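Local structure of bromodomain protein, putative (Plasmodium falciparum 3D7, 4PY6) at residues Lys68-Tyr72 with Asp93-Tyr98; Glu61-Ile66 with Asn100-Phe104; Leu34-Asn40 with Ser120-Phe125. The protein carries a bromodomain, the part described here, and so probably recognises acetylated lysines, as bromodomains do on histone tails. All coordinates share one frame; numbering follows the deposited sequence.

Contact 1: Lys68-Tyr72 with Asp93-Tyr98; sequences KPMDY and DMKLIY
Met-70 lies across the start of helix segment 93-98, its CG 3.2 Å from the backbone O of Asp-93 and 3.8 Å from Ile-97 CG1. CG leaves anti to the backbone N (chi1 -161°), then two bends at chi2 and chi3 fold the thioether back, bringing CE to 3.5 Å from Asp-93 OD2. That carboxylate also meets Lys-68, whose extended chain passes over Leu-96 CD2 and ends in a salt bridge, NZ to Asp-93 OD1 at 3.2 Å, made through the syn lone pair. A water joins Lys-68 NZ to Asp-93 OD2, and the same OD2 accepts a hydrogen bond from Tyr-84. Segment 68-72 ends the ZA loop of the bromodomain fold and enters helix 72-81, crossing helix 87-104 on the way. Asp-71 is the N-cap of helix 72-81 and bonds Thr-74. Just beyond it, Tyr-72 turns its ring to Ile-97 CD1, which stands 3.8 Å from Tyr-72 CD1. The thioether of Met-94 makes a Met-aromatic contact at the edge of this ring, with SD 5.3 Å from its centroid. The hydroxyls of Tyr-72 and Tyr-98 share a buried hydrogen bond, OH to OH 2.8 Å, with the two side chains roughly perpendicular.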
loop_
_atom_site.group_PDB
_atom_site.type_symbol
_atom_site.label_atom_id
_atom_site.label_comp_id
_atom_site.label_asym_id
_atom_site.label_seq_id
_atom_site.Cartn_x
_atom_site.Cartn_y
_atom_site.Cartn_z
ATOM N N LYS A 68 11.448 -8.775 -18.888
ATOM C CA LYS A 68 10.049 -8.605 -19.270
ATOM C C LYS A 68 9.466 -7.333 -18.622
ATOM O O LYS A 68 9.139 -7.344 -17.430
ATOM C CB LYS A 68 9.219 -9.863 -18.933
ATOM C CG LYS A 68 7.829 -9.885 -19.565
ATOM C CD LYS A 68 7.055 -11.128 -19.159
ATOM C CE LYS A 68 5.612 -11.096 -19.596
ATOM N NZ LYS A 68 4.821 -12.175 -18.948
ATOM N N PRO A 69 9.353 -6.219 -19.388
ATOM C CA PRO A 69 8.773 -4.990 -18.819
ATOM C C PRO A 69 7.264 -5.130 -18.625
ATOM O O PRO A 69 6.571 -5.634 -19.512
ATOM C CB PRO A 69 9.111 -3.913 -19.860
ATOM C CG PRO A 69 10.014 -4.578 -20.874
ATOM C CD PRO A 69 9.698 -6.030 -20.810
ATOM N N MET A 70 6.761 -4.714 -17.453
ATOM C CA MET A 70 5.340 -4.813 -17.123
ATOM C C MET A 70 4.787 -3.507 -16.548
ATOM O O MET A 70 5.524 -2.733 -15.934
ATOM C CB MET A 70 5.091 -6.018 -16.187
ATOM C CG MET A 70 3.638 -6.510 -16.138
ATOM S SD MET A 70 2.749 -6.719 -17.706
ATOM C CE MET A 70 3.680 -8.046 -18.450
ATOM N N ASP A 71 3.487 -3.264 -16.780
ATOM C CA ASP A 71 2.746 -2.074 -16.349
ATOM C C ASP A 71 1.250 -2.401 -16.205
ATOM O O ASP A 71 0.814 -3.467 -16.647
ATOM C CB ASP A 71 2.966 -0.922 -17.342
ATOM C CG ASP A 71 2.819 -1.364 -18.778
ATOM O OD1 ASP A 71 1.691 -1.306 -19.301
ATOM O OD2 ASP A 71 3.816 -1.859 -19.351
ATOM N N TYR A 72 0.470 -1.486 -15.583
ATOM C CA TYR A 72 -0.966 -1.657 -15.345
ATOM C C TYR A 72 -1.820 -1.773 -16.610
ATOM O O TYR A 72 -2.742 -2.595 -16.635
ATOM C CB TYR A 72 -1.522 -0.567 -14.408
ATOM C CG TYR A 72 -1.004 -0.616 -12.986
ATOM C CD1 TYR A 72 -1.021 -1.802 -12.254
ATOM C CD2 TYR A 72 -0.584 0.541 -12.336
ATOM C CE1 TYR A 72 -0.574 -1.846 -10.935
ATOM C CE2 TYR A 72 -0.145 0.512 -11.014
ATOM C CZ TYR A 72 -0.138 -0.685 -10.318
ATOM O OH TYR A 72 0.301 -0.718 -9.015
ATOM N N ASP A 93 2.641 -11.183 -13.065
ATOM C CA ASP A 93 2.771 -9.951 -13.851
ATOM C C ASP A 93 2.684 -8.707 -12.974
ATOM O O ASP A 93 3.460 -7.773 -13.171
ATOM C CB ASP A 93 1.745 -9.901 -14.997
ATOM C CG ASP A 93 2.184 -10.546 -16.307
ATOM O OD1 ASP A 93 3.285 -11.141 -16.342
ATOM O OD2 ASP A 93 1.439 -10.434 -17.300
ATOM N N MET A 94 1.757 -8.699 -11.994
ATOM C CA MET A 94 1.594 -7.585 -11.056
ATOM C C MET A 94 2.851 -7.438 -10.202
ATOM O O MET A 94 3.342 -6.322 -10.048
ATOM C CB MET A 94 0.352 -7.769 -10.172
ATOM C CG MET A 94 -0.966 -7.592 -10.907
ATOM S SD MET A 94 -1.396 -5.874 -11.269
ATOM C CE MET A 94 -2.133 -5.397 -9.739
ATOM N N LYS A 95 3.407 -8.573 -9.711
ATOM C CA LYS A 95 4.641 -8.621 -8.914
ATOM C C LYS A 95 5.852 -8.165 -9.733
ATOM O O LYS A 95 6.764 -7.546 -9.182
ATOM C CB LYS A 95 4.886 -10.037 -8.358
ATOM C CG LYS A 95 3.996 -10.434 -7.168
ATOM C CD LYS A 95 4.413 -9.811 -5.828
ATOM C CE LYS A 95 5.524 -10.553 -5.120
ATOM N NZ LYS A 95 5.834 -9.946 -3.797
ATOM N N LEU A 96 5.845 -8.467 -11.048
ATOM C CA LEU A 96 6.894 -8.117 -12.005
ATOM C C LEU A 96 7.079 -6.601 -12.135
ATOM O O LEU A 96 8.219 -6.155 -12.243
ATOM C CB LEU A 96 6.586 -8.766 -13.366
ATOM C CG LEU A 96 7.671 -8.793 -14.441
ATOM C CD1 LEU A 96 8.918 -9.535 -13.971
ATOM C CD2 LEU A 96 7.142 -9.444 -15.704
ATOM N N ILE A 97 5.974 -5.819 -12.095
ATOM C CA ILE A 97 5.986 -4.349 -12.167
ATOM C C ILE A 97 6.909 -3.777 -11.078
ATOM O O ILE A 97 7.822 -3.002 -11.378
ATOM C CB ILE A 97 4.548 -3.751 -12.026
ATOM C CG1 ILE A 97 3.601 -4.213 -13.148
ATOM C CG2 ILE A 97 4.586 -2.220 -11.920
ATOM C CD1 ILE A 97 2.119 -3.859 -12.901
ATOM N N TYR A 98 6.655 -4.166 -9.818
ATOM C CA TYR A 98 7.389 -3.695 -8.649
ATOM C C TYR A 98 8.803 -4.255 -8.572
ATOM O O TYR A 98 9.713 -3.522 -8.184
ATOM C CB TYR A 98 6.588 -3.938 -7.353
ATOM C CG TYR A 98 5.093 -3.731 -7.507
ATOM C CD1 TYR A 98 4.575 -2.505 -7.917
ATOM C CD2 TYR A 98 4.198 -4.765 -7.255
ATOM C CE1 TYR A 98 3.206 -2.324 -8.103
ATOM C CE2 TYR A 98 2.824 -4.582 -7.392
ATOM C CZ TYR A 98 2.331 -3.360 -7.820
ATOM O OH TYR A 98 0.977 -3.179 -7.970
HETATM O O HOH W 1 2.112 -11.452 -19.854
#

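Contact 2: Glu61-Ile66 with Asn100-Phe104; sequences EYRIKI and NCIDF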
loop_
_atom_site.group_PDB
_atom_site.type_symbol
_atom_site.label_atom_id
_atom_site.label_comp_id
_atom_site.label_asym_id
_atom_site.label_seq_id
_atom_site.Cartn_x
_atom_site.Cartn_y
_atom_site.Cartn_z
ATOM N N GLU A 61 18.692 1.439 -22.025
ATOM C CA GLU A 61 19.193 0.745 -20.835
ATOM C C GLU A 61 18.137 -0.217 -20.272
ATOM O O GLU A 61 18.487 -1.316 -19.845
ATOM C CB GLU A 61 19.608 1.772 -19.765
ATOM C CG GLU A 61 20.478 1.211 -18.649
ATOM C CD GLU A 61 20.606 2.087 -17.417
ATOM O OE1 GLU A 61 20.857 3.305 -17.566
ATOM O OE2 GLU A 61 20.489 1.545 -16.294
ATOM N N TYR A 62 16.854 0.201 -20.280
ATOM C CA TYR A 62 15.722 -0.585 -19.779
ATOM C C TYR A 62 15.427 -1.801 -20.661
ATOM O O TYR A 62 15.172 -2.880 -20.125
ATOM C CB TYR A 62 14.472 0.299 -19.632
ATOM C CG TYR A 62 13.434 -0.249 -18.678
ATOM C CD1 TYR A 62 12.431 -1.107 -19.125
ATOM C CD2 TYR A 62 13.424 0.125 -17.338
ATOM C CE1 TYR A 62 11.463 -1.604 -18.253
ATOM C CE2 TYR A 62 12.458 -0.363 -16.458
ATOM C CZ TYR A 62 11.479 -1.227 -16.921
ATOM O OH TYR A 62 10.527 -1.711 -16.059
ATOM N N ARG A 63 15.454 -1.630 -22.000
ATOM C CA ARG A 63 15.193 -2.702 -22.966
ATOM C C ARG A 63 16.270 -3.798 -22.916
ATOM O O ARG A 63 15.943 -4.982 -23.029
ATOM C CB ARG A 63 15.059 -2.131 -24.387
ATOM C CG ARG A 63 14.433 -3.105 -25.384
ATOM C CD ARG A 63 14.650 -2.699 -26.832
ATOM N NE ARG A 63 16.061 -2.743 -27.225
ATOM C CZ ARG A 63 16.796 -1.669 -27.496
ATOM N NH1 ARG A 63 16.262 -0.455 -27.432
ATOM N NH2 ARG A 63 18.071 -1.800 -27.840
ATOM N N ILE A 64 17.540 -3.403 -22.741
ATOM C CA ILE A 64 18.678 -4.323 -22.675
ATOM C C ILE A 64 18.722 -5.083 -21.338
ATOM O O ILE A 64 18.951 -6.293 -21.345
ATOM C CB ILE A 64 20.017 -3.598 -23.037
ATOM C CG1 ILE A 64 20.017 -3.159 -24.527
ATOM C CG2 ILE A 64 21.256 -4.464 -22.723
ATOM C CD1 ILE A 64 21.003 -2.008 -24.905
ATOM N N LYS A 65 18.481 -4.386 -20.209
ATOM C CA LYS A 65 18.544 -4.968 -18.863
ATOM C C LYS A 65 17.295 -5.720 -18.383
ATOM O O LYS A 65 17.435 -6.804 -17.821
ATOM C CB LYS A 65 19.008 -3.931 -17.824
ATOM C CG LYS A 65 20.465 -3.504 -17.995
ATOM C CD LYS A 65 20.875 -2.444 -16.983
ATOM C CE LYS A 65 22.295 -1.976 -17.203
ATOM N NZ LYS A 65 22.684 -0.926 -16.228
ATOM N N ILE A 66 16.091 -5.147 -18.576
ATOM C CA ILE A 66 14.839 -5.768 -18.125
ATOM C C ILE A 66 14.398 -6.902 -19.055
ATOM O O ILE A 66 14.230 -6.688 -20.258
ATOM C CB ILE A 66 13.722 -4.712 -17.839
ATOM C CG1 ILE A 66 14.160 -3.659 -16.778
ATOM C CG2 ILE A 66 12.363 -5.350 -17.498
ATOM C CD1 ILE A 66 14.266 -4.126 -15.283
ATOM N N ASN A 100 10.724 -5.104 -11.182
ATOM C CA ASN A 100 11.501 -4.451 -12.245
ATOM C C ASN A 100 12.015 -3.086 -11.805
ATOM O O ASN A 100 13.117 -2.700 -12.188
ATOM C CB ASN A 100 10.671 -4.292 -13.525
ATOM C CG ASN A 100 10.524 -5.541 -14.358
ATOM O OD1 ASN A 100 11.280 -6.511 -14.234
ATOM N ND2 ASN A 100 9.547 -5.530 -15.250
ATOM N N CYS A 101 11.210 -2.360 -11.010
ATOM C CA CYS A 101 11.537 -1.031 -10.495
ATOM C C CYS A 101 12.688 -1.059 -9.486
ATOM O O CYS A 101 13.562 -0.196 -9.546
ATOM C CB CYS A 101 10.296 -0.360 -9.915
ATOM S SG CYS A 101 10.559 1.350 -9.387
ATOM N N ILE A 102 12.688 -2.046 -8.573
ATOM C CA ILE A 102 13.721 -2.207 -7.544
ATOM C C ILE A 102 15.050 -2.675 -8.160
ATOM O O ILE A 102 16.109 -2.175 -7.775
ATOM C CB ILE A 102 13.226 -3.118 -6.369
ATOM C CG1 ILE A 102 11.853 -2.659 -5.781
ATOM C CG2 ILE A 102 14.287 -3.316 -5.269
ATOM C CD1 ILE A 102 11.738 -1.179 -5.247
ATOM N N ASP A 103 14.985 -3.607 -9.127
ATOM C CA ASP A 103 16.160 -4.157 -9.807
ATOM C C ASP A 103 16.872 -3.174 -10.742
ATOM O O ASP A 103 18.103 -3.173 -10.785
ATOM C CB ASP A 103 15.811 -5.465 -10.543
ATOM C CG ASP A 103 15.624 -6.687 -9.652
ATOM O OD1 ASP A 103 15.701 -6.542 -8.408
ATOM O OD2 ASP A 103 15.403 -7.788 -10.197
ATOM N N PHE A 104 16.107 -2.350 -11.489
ATOM C CA PHE A 104 16.661 -1.376 -12.432
ATOM C C PHE A 104 17.155 -0.092 -11.770
ATOM O O PHE A 104 18.274 0.338 -12.053
ATOM C CB PHE A 104 15.658 -1.060 -13.561
ATOM C CG PHE A 104 16.184 -0.145 -14.645
ATOM C CD1 PHE A 104 16.993 -0.638 -15.661
ATOM C CD2 PHE A 104 15.853 1.204 -14.659
ATOM C CE1 PHE A 104 17.487 0.209 -16.657
ATOM C CE2 PHE A 104 16.346 2.051 -15.657
ATOM C CZ PHE A 104 17.156 1.546 -16.651
#
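The wall of the bromodomain ligand pocket that carries Phe-104 packs here against the end of helix 56-65, an element of the ZA loop. Tyr-62 and Phe-104 form an edge-to-face (T-shaped) pair, centroids 5.0 Å apart and planes at 64°: Tyr-62 CD2 sits over the centre of the Phe-104 face. The far end of the phenyl ring lies by Glu-61, whose OE2 is 3.3 Å from Phe-104 CE1; the carboxylate plane is turned 40° from the ring, and Lys-65 NZ forms a salt bridge with the same oxygen, its hydrogen bond weak. Ile-66, the first residue to leave the helix, fills the angle between Asn-100 and Phe-104. Its CD1 reaches Phe-104 CB at 3.8 Å, while CG2, anti to the backbone N, touches the amide of Asn-100, 3.6 Å from ND2. Ile-66 CG1 also covers one face of the Tyr-62 ring. The tyrosine OH meets Asn-100 CB at 3.6 Å, its ring nearly perpendicular to the amide plane. No hydrogen bond crosses between the segments; Asn-100 ND2 instead bonds the backbone O of Lys-68. The bound ligand R78 touches Phe-104. The short helical segments cross at 103°, their axes 11.8 Å apart; helix 87-104 turns Cys-101 and Ile-102 to helix 112-138, while Tyr-62 packs on Val-48, Leu-49 and Pro-69 of the loops.

Contact 3: Leu34-Asn40 with Ser120-Phe125; sequences LLKNDNN and SSDMKF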
loop_
_atom_site.group_PDB
_atom_site.type_symbol
_atom_site.label_atom_id
_atom_site.label_comp_id
_atom_site.label_asym_id
_atom_site.label_seq_id
_atom_site.Cartn_x
_atom_site.Cartn_y
_atom_site.Cartn_z
ATOM N N LEU A 34 -8.215 -0.971 -7.543
ATOM C CA LEU A 34 -7.786 -0.254 -6.342
ATOM C C LEU A 34 -6.293 0.117 -6.359
ATOM O O LEU A 34 -5.864 0.932 -5.539
ATOM C CB LEU A 34 -8.152 -1.040 -5.064
ATOM C CG LEU A 34 -9.636 -1.396 -4.849
ATOM C CD1 LEU A 34 -9.809 -2.259 -3.623
ATOM C CD2 LEU A 34 -10.509 -0.151 -4.716
ATOM N N LEU A 35 -5.515 -0.458 -7.299
ATOM C CA LEU A 35 -4.076 -0.205 -7.438
ATOM C C LEU A 35 -3.714 0.674 -8.636
ATOM O O LEU A 35 -2.825 1.516 -8.507
ATOM C CB LEU A 35 -3.294 -1.527 -7.518
ATOM C CG LEU A 35 -3.080 -2.280 -6.209
ATOM C CD1 LEU A 35 -3.049 -3.765 -6.454
ATOM C CD2 LEU A 35 -1.794 -1.843 -5.526
ATOM N N LYS A 36 -4.375 0.462 -9.798
ATOM C CA LYS A 36 -4.119 1.171 -11.061
ATOM C C LYS A 36 -4.310 2.699 -11.054
ATOM O O LYS A 36 -3.770 3.368 -11.937
ATOM C CB LYS A 36 -4.842 0.507 -12.254
ATOM C CG LYS A 36 -6.354 0.721 -12.291
ATOM C CD LYS A 36 -6.949 0.311 -13.629
ATOM C CE LYS A 36 -8.391 0.734 -13.753
ATOM N NZ LYS A 36 -8.950 0.407 -15.091
ATOM N N ASN A 37 -5.060 3.247 -10.079
ATOM C CA ASN A 37 -5.294 4.692 -9.985
ATOM C C ASN A 37 -5.024 5.291 -8.590
ATOM O O ASN A 37 -5.511 6.385 -8.284
ATOM C CB ASN A 37 -6.690 5.053 -10.509
ATOM C CG ASN A 37 -6.808 4.978 -12.011
ATOM O OD1 ASN A 37 -6.261 5.808 -12.748
ATOM N ND2 ASN A 37 -7.543 3.990 -12.497
ATOM N N ASP A 38 -4.214 4.598 -7.763
ATOM C CA ASP A 38 -3.863 5.073 -6.423
ATOM C C ASP A 38 -2.758 6.147 -6.433
ATOM O O ASP A 38 -2.276 6.521 -7.506
ATOM C CB ASP A 38 -3.567 3.901 -5.454
ATOM C CG ASP A 38 -2.331 3.043 -5.698
ATOM O OD1 ASP A 38 -1.496 3.420 -6.547
ATOM O OD2 ASP A 38 -2.188 2.009 -5.016
ATOM N N ASN A 39 -2.362 6.639 -5.243
ATOM C CA ASN A 39 -1.335 7.674 -5.077
ATOM C C ASN A 39 0.076 7.235 -5.510
ATOM O O ASN A 39 0.935 8.091 -5.724
ATOM C CB ASN A 39 -1.332 8.207 -3.635
ATOM C CG ASN A 39 -2.669 8.714 -3.136
ATOM O OD1 ASN A 39 -3.506 9.222 -3.891
ATOM N ND2 ASN A 39 -2.887 8.612 -1.835
ATOM N N ASN A 40 0.304 5.914 -5.652
ATOM C CA ASN A 40 1.589 5.335 -6.057
ATOM C C ASN A 40 1.550 4.690 -7.461
ATOM O O ASN A 40 2.520 4.039 -7.861
ATOM C CB ASN A 40 2.057 4.315 -5.005
ATOM C CG ASN A 40 2.398 4.907 -3.659
ATOM O OD1 ASN A 40 3.220 5.823 -3.540
ATOM N ND2 ASN A 40 1.815 4.354 -2.607
ATOM N N SER A 120 5.603 0.011 -1.572
ATOM C CA SER A 120 4.287 0.169 -0.946
ATOM C C SER A 120 3.164 -0.493 -1.740
ATOM O O SER A 120 2.284 -1.111 -1.138
ATOM C CB SER A 120 3.974 1.641 -0.694
ATOM O OG SER A 120 4.925 2.218 0.185
ATOM N N SER A 121 3.198 -0.377 -3.082
ATOM C CA SER A 121 2.192 -0.975 -3.965
ATOM C C SER A 121 2.256 -2.500 -3.945
ATOM O O SER A 121 1.213 -3.147 -4.028
ATOM C CB SER A 121 2.332 -0.447 -5.386
ATOM O OG SER A 121 2.118 0.953 -5.438
ATOM N N ASP A 122 3.475 -3.064 -3.806
ATOM C CA ASP A 122 3.725 -4.503 -3.700
ATOM C C ASP A 122 3.065 -5.041 -2.432
ATOM O O ASP A 122 2.436 -6.098 -2.475
ATOM C CB ASP A 122 5.239 -4.787 -3.681
ATOM C CG ASP A 122 5.587 -6.258 -3.570
ATOM O OD1 ASP A 122 5.606 -6.941 -4.613
ATOM O OD2 ASP A 122 5.831 -6.726 -2.437
ATOM N N MET A 123 3.199 -4.297 -1.314
ATOM C CA MET A 123 2.614 -4.631 -0.015
ATOM C C MET A 123 1.093 -4.513 -0.080
ATOM O O MET A 123 0.399 -5.394 0.428
ATOM C CB MET A 123 3.200 -3.745 1.098
ATOM C CG MET A 123 4.693 -3.920 1.275
ATOM S SD MET A 123 5.359 -3.065 2.712
ATOM C CE MET A 123 7.083 -3.468 2.545
ATOM N N LYS A 124 0.580 -3.455 -0.752
ATOM C CA LYS A 124 -0.854 -3.213 -0.952
ATOM C C LYS A 124 -1.463 -4.320 -1.829
ATOM O O LYS A 124 -2.553 -4.801 -1.513
ATOM C CB LYS A 124 -1.096 -1.817 -1.559
ATOM C CG LYS A 124 -2.565 -1.407 -1.597
ATOM C CD LYS A 124 -2.790 -0.089 -2.316
ATOM C CE LYS A 124 -4.260 0.153 -2.549
ATOM N NZ LYS A 124 -4.516 1.488 -3.145
ATOM N N PHE A 125 -0.751 -4.731 -2.912
ATOM C CA PHE A 125 -1.178 -5.799 -3.823
ATOM C C PHE A 125 -1.247 -7.142 -3.098
ATOM O O PHE A 125 -2.214 -7.883 -3.290
ATOM C CB PHE A 125 -0.267 -5.892 -5.072
ATOM C CG PHE A 125 -0.426 -7.173 -5.865
ATOM C CD1 PHE A 125 -1.575 -7.412 -6.612
ATOM C CD2 PHE A 125 0.556 -8.157 -5.833
ATOM C CE1 PHE A 125 -1.740 -8.612 -7.310
ATOM C CE2 PHE A 125 0.393 -9.355 -6.537
ATOM C CZ PHE A 125 -0.757 -9.575 -7.266
HETATM O O HOH W 2 0.390 1.439 -7.473
HETATM O O HOH W 3 -0.012 1.584 -3.555
HETATM O O HOH W 4 3.337 5.015 0.133
#
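The loop 34-40 makes a type I beta turn from Leu-35 to Asp-38 and comes nearest helix segment 120-125 where the CA atoms of Asn-40 and Ser-121 lie 6.7 Å apart. Lys-124 reaches over from the helix fully extended, CG anti to its own N (chi1 -171°), and NZ lands between two acceptors. It bonds the backbone O of Leu-34 at 2.8 Å, tilted 29° from the carbonyl plane, and makes a salt bridge to Asp-38 OD2 at 3.0 Å through the anti lone pair. The other oxygen, Asp-38 OD1, accepts from the backbone N of Asn-40 at 3.2 Å, from above the carboxylate plane, closing an Asx turn. Two waters link the carboxylate to Ser-121 OG, one through each oxygen, and that hydroxyl also bonds the backbone O of Ala-117; its OG lies 3.4 Å from Asn-40 CB. Leu-35 runs counter to the lysine's aliphatic chain, with CD2 3.8 Å from Lys-124 CD, while its CD1 touches Phe-125 CB at 3.8 Å, at the ring's edge. A second subunit adds to the polar network: its Ser-120 bonds Lys-124, and its Asn-39 bonds Asn-40. Hydrogen bonds and a salt bridge thus join the start of the ZA loop to the last helix of the bromodomain's four-helix bundle, here within the interface between two copies of the domain.

Along the chain the contacts enclose one another: 34-40 with 120-125 is the outermost, 61-66 with 100-104 comes next, and 68-72 with 93-98 is innermost. Contacts 1 and 2 share helix 87-104, their centres about 11 Å apart, and meet where Pro-69 packs on the amide of Asn-100. Contact 3, on helix 112-138, which follows helix 87-104 in the chain, is centred about 12 Å from contact 1 and touches it through Tyr-98 packing on Ser-121 and a salt bridge between Lys-95 and Asp-122. Contacts 2 and 3, about 20 Å apart between centres, do not touch. Together they hold the long ZA loop to the bundle at both its ends and beside the ligand pocket.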